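Local coordinates for protein N-terminal acetyltransferase B complex subunit MDM20 (PDB 5K04) that probably serves as the helical non-catalytic subunit of the NatB N-terminal acetyltransferase complex, which acetylates protein N-termini, at residues I506-T520 with N570-S582. Sequence-based numbering, arbitrary orientation.
Sequences ISLNFTVAKILQIST and NDVATKLKLLVYS
Thr574 and Leu578, one turn apart on helix 571-582, enter helix 506-520 as successive knobs into holes within this largely helical subunit. Thr574 sits among Ile506, Asn509, Phe510 and Ala513. Its CG2, anti to the backbone N, presses on the backbone, 3.6 Å from Phe510 N, while its OG1 lies at the edge of the Phe510 ring, near the ring plane. Here the backbones come closest, 5.8 Å between Phe510 CA and Thr574 CA. Leu578 fills the next hole, among Asn509, Ala513, Val512 and Leu516: CD1 lies 3.5 Å from Asn509 OD1, whose amide ND2 is hydrogen-bonded to Asn504, and CD2 packs 3.8 Å from Ala513 CB. Farther along, Leu516 CB rests over one face of the Tyr581 ring, 3.9 Å from its centroid, a CH-pi contact offset toward the rim. Thr520 CG2 comes to the ring edge, and Tyr581 OH is hydrogen-bonded to Glu671 of helix 661-682. Lys577 NZ and Gln517 NE2, two donors 3.2 Å apart, both turn to Glu671, the lysine in a salt bridge; it also bonds Asn668. At the other end Ile506 CD1 packs 3.7 Å from CB of Asp571, a residue salt-bridged to Arg550. Crossing at 53°, these helices, separated in sequence by helices 525-537 and 539-542, show knobs-into-holes packing consistent with a TPR-like alpha-solenoid.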
loop_
_atom_site.group_PDB
_atom_site.type_symbol
_atom_site.label_atom_id
_atom_site.label_comp_id
_atom_site.label_asym_id
_atom_site.label_seq_id
_atom_site.Cartn_x
_atom_site.Cartn_y
_atom_site.Cartn_z
ATOM N N ILE A 506 3.297 9.272 0.973
ATOM C CA ILE A 506 2.434 10.444 0.951
ATOM C C ILE A 506 1.195 10.204 1.811
ATOM O O ILE A 506 0.695 11.124 2.464
ATOM C CB ILE A 506 2.091 10.805 -0.509
ATOM C CG1 ILE A 506 1.154 12.023 -0.575
ATOM C CG2 ILE A 506 1.481 9.613 -1.247
ATOM C CD1 ILE A 506 1.839 13.320 -0.246
ATOM N N SER A 507 0.735 8.951 1.891
ATOM C CA SER A 507 -0.439 8.643 2.711
ATOM C C SER A 507 -0.141 8.771 4.208
ATOM O O SER A 507 -1.028 9.139 4.998
ATOM C CB SER A 507 -0.953 7.236 2.375
ATOM O OG SER A 507 -1.301 7.141 0.996
ATOM N N LEU A 508 1.090 8.446 4.617
ATOM C CA LEU A 508 1.508 8.608 6.011
ATOM C C LEU A 508 1.621 10.076 6.372
ATOM O O LEU A 508 1.166 10.509 7.440
ATOM C CB LEU A 508 2.860 7.919 6.242
ATOM C CG LEU A 508 3.690 8.437 7.420
ATOM C CD1 LEU A 508 3.031 8.098 8.760
ATOM C CD2 LEU A 508 5.174 7.935 7.363
ATOM N N ASN A 509 2.259 10.854 5.491
ATOM C CA ASN A 509 2.444 12.280 5.738
ATOM C C ASN A 509 1.124 13.040 5.647
ATOM O O ASN A 509 0.884 13.970 6.422
ATOM C CB ASN A 509 3.493 12.807 4.769
ATOM C CG ASN A 509 4.905 12.377 5.176
ATOM O OD1 ASN A 509 5.333 12.646 6.302
ATOM N ND2 ASN A 509 5.613 11.688 4.280
ATOM N N PHE A 510 0.238 12.619 4.741
ATOM C CA PHE A 510 -1.111 13.173 4.735
ATOM C C PHE A 510 -1.827 12.895 6.048
ATOM O O PHE A 510 -2.519 13.768 6.583
ATOM C CB PHE A 510 -1.926 12.607 3.574
ATOM C CG PHE A 510 -3.281 13.194 3.498
ATOM C CD1 PHE A 510 -3.434 14.528 3.178
ATOM C CD2 PHE A 510 -4.391 12.442 3.794
ATOM C CE1 PHE A 510 -4.671 15.093 3.139
ATOM C CE2 PHE A 510 -5.636 13.003 3.759
ATOM C CZ PHE A 510 -5.781 14.331 3.436
ATOM N N THR A 511 -1.674 11.670 6.572
ATOM C CA THR A 511 -2.263 11.314 7.859
ATOM C C THR A 511 -1.780 12.251 8.965
ATOM O O THR A 511 -2.586 12.730 9.770
ATOM C CB THR A 511 -1.936 9.843 8.182
ATOM O OG1 THR A 511 -2.589 8.977 7.242
ATOM C CG2 THR A 511 -2.380 9.480 9.571
ATOM N N VAL A 512 -0.471 12.552 8.995
ATOM C CA VAL A 512 0.072 13.474 9.994
ATOM C C VAL A 512 -0.428 14.894 9.744
ATOM O O VAL A 512 -0.856 15.585 10.676
ATOM C CB VAL A 512 1.617 13.412 10.013
ATOM C CG1 VAL A 512 2.211 14.477 10.948
ATOM C CG2 VAL A 512 2.124 12.014 10.426
ATOM N N ALA A 513 -0.409 15.339 8.478
ATOM C CA ALA A 513 -0.894 16.682 8.145
ATOM C C ALA A 513 -2.350 16.866 8.554
ATOM O O ALA A 513 -2.731 17.919 9.080
ATOM C CB ALA A 513 -0.745 16.932 6.646
ATOM N N LYS A 514 -3.170 15.833 8.326
ATOM C CA LYS A 514 -4.595 15.890 8.629
ATOM C C LYS A 514 -4.848 15.922 10.135
ATOM O O LYS A 514 -5.738 16.636 10.608
ATOM C CB LYS A 514 -5.284 14.691 7.984
ATOM C CG LYS A 514 -6.775 14.795 7.947
ATOM C CD LYS A 514 -7.247 15.653 6.779
ATOM C CE LYS A 514 -8.765 15.534 6.663
ATOM N NZ LYS A 514 -9.301 16.307 5.527
ATOM N N ILE A 515 -4.079 15.149 10.899
ATOM C CA ILE A 515 -4.181 15.190 12.355
ATOM C C ILE A 515 -3.844 16.577 12.878
ATOM O O ILE A 515 -4.525 17.115 13.768
ATOM C CB ILE A 515 -3.263 14.123 12.973
ATOM C CG1 ILE A 515 -3.860 12.728 12.748
ATOM C CG2 ILE A 515 -2.996 14.436 14.458
ATOM C CD1 ILE A 515 -2.840 11.616 12.926
ATOM N N LEU A 516 -2.759 17.158 12.368
ATOM C CA LEU A 516 -2.349 18.481 12.816
ATOM C C LEU A 516 -3.426 19.512 12.505
ATOM O O LEU A 516 -3.817 20.297 13.370
ATOM C CB LEU A 516 -1.023 18.849 12.157
ATOM C CG LEU A 516 0.166 18.032 12.660
ATOM C CD1 LEU A 516 1.378 18.187 11.738
ATOM C CD2 LEU A 516 0.477 18.472 14.075
ATOM N N GLN A 517 -3.963 19.472 11.284
ATOM C CA GLN A 517 -4.936 20.471 10.856
ATOM C C GLN A 517 -6.171 20.452 11.745
ATOM O O GLN A 517 -6.615 21.496 12.233
ATOM C CB GLN A 517 -5.327 20.230 9.391
ATOM C CG GLN A 517 -6.494 21.109 8.933
ATOM C CD GLN A 517 -6.820 20.936 7.468
ATOM O OE1 GLN A 517 -7.589 20.045 7.092
ATOM N NE2 GLN A 517 -6.236 21.794 6.625
ATOM N N ILE A 518 -6.745 19.264 11.952
ATOM C CA ILE A 518 -7.945 19.137 12.775
ATOM C C ILE A 518 -7.633 19.479 14.227
ATOM O O ILE A 518 -8.408 20.174 14.901
ATOM C CB ILE A 518 -8.527 17.716 12.605
ATOM C CG1 ILE A 518 -8.765 17.437 11.108
ATOM C CG2 ILE A 518 -9.831 17.514 13.403
ATOM C CD1 ILE A 518 -9.187 16.010 10.835
ATOM N N SER A 519 -6.471 19.030 14.721
ATOM C CA SER A 519 -6.050 19.398 16.071
ATOM C C SER A 519 -6.028 20.912 16.272
ATOM O O SER A 519 -6.472 21.402 17.313
ATOM C CB SER A 519 -4.670 18.807 16.385
ATOM O OG SER A 519 -4.785 17.447 16.737
ATOM N N THR A 520 -5.493 21.672 15.297
ATOM C CA THR A 520 -5.395 23.120 15.506
ATOM C C THR A 520 -6.728 23.821 15.280
ATOM O O THR A 520 -7.002 24.839 15.917
ATOM C CB THR A 520 -4.312 23.758 14.611
ATOM O OG1 THR A 520 -4.787 23.887 13.273
ATOM C CG2 THR A 520 -3.038 22.936 14.611
ATOM N N ASN A 570 -3.856 16.827 -2.941
ATOM C CA ASN A 570 -2.874 17.901 -3.156
ATOM C C ASN A 570 -1.596 17.514 -2.410
ATOM O O ASN A 570 -1.450 17.794 -1.215
ATOM C CB ASN A 570 -3.405 19.255 -2.693
ATOM C CG ASN A 570 -2.527 20.416 -3.173
ATOM O OD1 ASN A 570 -1.395 20.210 -3.614
ATOM N ND2 ASN A 570 -3.050 21.635 -3.088
ATOM N N ASP A 571 -0.668 16.883 -3.131
ATOM C CA ASP A 571 0.484 16.270 -2.472
ATOM C C ASP A 571 1.524 17.297 -2.050
ATOM O O ASP A 571 2.178 17.128 -1.008
ATOM C CB ASP A 571 1.130 15.216 -3.381
ATOM C CG ASP A 571 0.180 14.047 -3.697
ATOM O OD1 ASP A 571 -0.928 13.983 -3.099
ATOM O OD2 ASP A 571 0.535 13.214 -4.557
ATOM N N VAL A 572 1.695 18.364 -2.832
ATOM C CA VAL A 572 2.666 19.385 -2.455
ATOM C C VAL A 572 2.203 20.160 -1.222
ATOM O O VAL A 572 3.013 20.531 -0.370
ATOM C CB VAL A 572 2.939 20.308 -3.648
ATOM C CG1 VAL A 572 3.770 21.488 -3.207
ATOM C CG2 VAL A 572 3.674 19.511 -4.749
ATOM N N ALA A 573 0.893 20.395 -1.092
ATOM C CA ALA A 573 0.392 21.094 0.087
ATOM C C ALA A 573 0.651 20.283 1.354
ATOM O O ALA A 573 1.003 20.841 2.398
ATOM C CB ALA A 573 -1.099 21.390 -0.085
ATOM N N THR A 574 0.487 18.964 1.272
ATOM C CA THR A 574 0.799 18.079 2.393
ATOM C C THR A 574 2.214 18.313 2.898
ATOM O O THR A 574 2.434 18.488 4.098
ATOM C CB THR A 574 0.625 16.625 1.950
ATOM O OG1 THR A 574 -0.737 16.417 1.575
ATOM C CG2 THR A 574 1.006 15.655 3.052
ATOM N N LYS A 575 3.190 18.348 1.983
ATOM C CA LYS A 575 4.562 18.601 2.410
ATOM C C LYS A 575 4.703 19.985 3.039
ATOM O O LYS A 575 5.386 20.149 4.058
ATOM C CB LYS A 575 5.516 18.450 1.226
ATOM C CG LYS A 575 6.969 18.741 1.622
ATOM C CD LYS A 575 7.949 18.478 0.486
ATOM C CE LYS A 575 8.067 16.992 0.181
ATOM N NZ LYS A 575 9.233 16.700 -0.704
ATOM N N LEU A 576 4.041 20.990 2.452
ATOM C CA LEU A 576 4.175 22.356 2.940
ATOM C C LEU A 576 3.522 22.519 4.301
ATOM O O LEU A 576 4.032 23.261 5.154
ATOM C CB LEU A 576 3.572 23.329 1.929
ATOM C CG LEU A 576 4.368 23.495 0.632
ATOM C CD1 LEU A 576 3.555 24.281 -0.414
ATOM C CD2 LEU A 576 5.686 24.183 0.938
ATOM N N LYS A 577 2.382 21.853 4.511
ATOM C CA LYS A 577 1.744 21.867 5.821
ATOM C C LYS A 577 2.707 21.371 6.884
ATOM O O LYS A 577 2.834 21.973 7.954
ATOM C CB LYS A 577 0.475 21.010 5.807
ATOM C CG LYS A 577 -0.658 21.574 4.950
ATOM C CD LYS A 577 -1.042 22.991 5.354
ATOM C CE LYS A 577 -2.327 23.442 4.657
ATOM N NZ LYS A 577 -3.568 22.677 5.074
ATOM N N LEU A 578 3.415 20.272 6.589
ATOM C CA LEU A 578 4.341 19.703 7.563
ATOM C C LEU A 578 5.532 20.625 7.788
ATOM O O LEU A 578 6.011 20.764 8.919
ATOM C CB LEU A 578 4.790 18.319 7.103
ATOM C CG LEU A 578 3.624 17.341 6.923
ATOM C CD1 LEU A 578 4.139 15.960 6.572
ATOM C CD2 LEU A 578 2.767 17.286 8.176
ATOM N N LEU A 579 6.005 21.286 6.730
ATOM C CA LEU A 579 7.016 22.326 6.907
ATOM C C LEU A 579 6.494 23.445 7.793
ATOM O O LEU A 579 7.171 23.860 8.746
ATOM C CB LEU A 579 7.450 22.873 5.554
ATOM C CG LEU A 579 8.115 21.812 4.671
ATOM C CD1 LEU A 579 8.518 22.388 3.325
ATOM C CD2 LEU A 579 9.327 21.255 5.382
ATOM N N VAL A 580 5.279 23.931 7.507
ATOM C CA VAL A 580 4.684 24.994 8.320
ATOM C C VAL A 580 4.783 24.638 9.797
ATOM O O VAL A 580 5.320 25.399 10.609
ATOM C CB VAL A 580 3.217 25.252 7.906
ATOM C CG1 VAL A 580 2.502 26.128 8.955
ATOM C CG2 VAL A 580 3.139 25.923 6.548
ATOM N N TYR A 581 4.272 23.464 10.161
ATOM C CA TYR A 581 4.272 23.085 11.569
ATOM C C TYR A 581 5.695 22.897 12.082
ATOM O O TYR A 581 5.996 23.238 13.229
ATOM C CB TYR A 581 3.416 21.826 11.768
ATOM C CG TYR A 581 1.930 22.136 11.733
ATOM C CD1 TYR A 581 1.270 22.605 12.869
ATOM C CD2 TYR A 581 1.188 21.971 10.574
ATOM C CE1 TYR A 581 -0.092 22.900 12.854
ATOM C CE2 TYR A 581 -0.174 22.259 10.551
ATOM C CZ TYR A 581 -0.808 22.736 11.694
ATOM O OH TYR A 581 -2.157 23.026 11.661
ATOM N N SER A 582 6.589 22.385 11.234
ATOM C CA SER A 582 7.984 22.222 11.627
ATOM C C SER A 582 8.631 23.569 11.919
ATOM O O SER A 582 9.447 23.691 12.842
ATOM C CB SER A 582 8.752 21.491 10.527
ATOM O OG SER A 582 8.170 20.231 10.230
#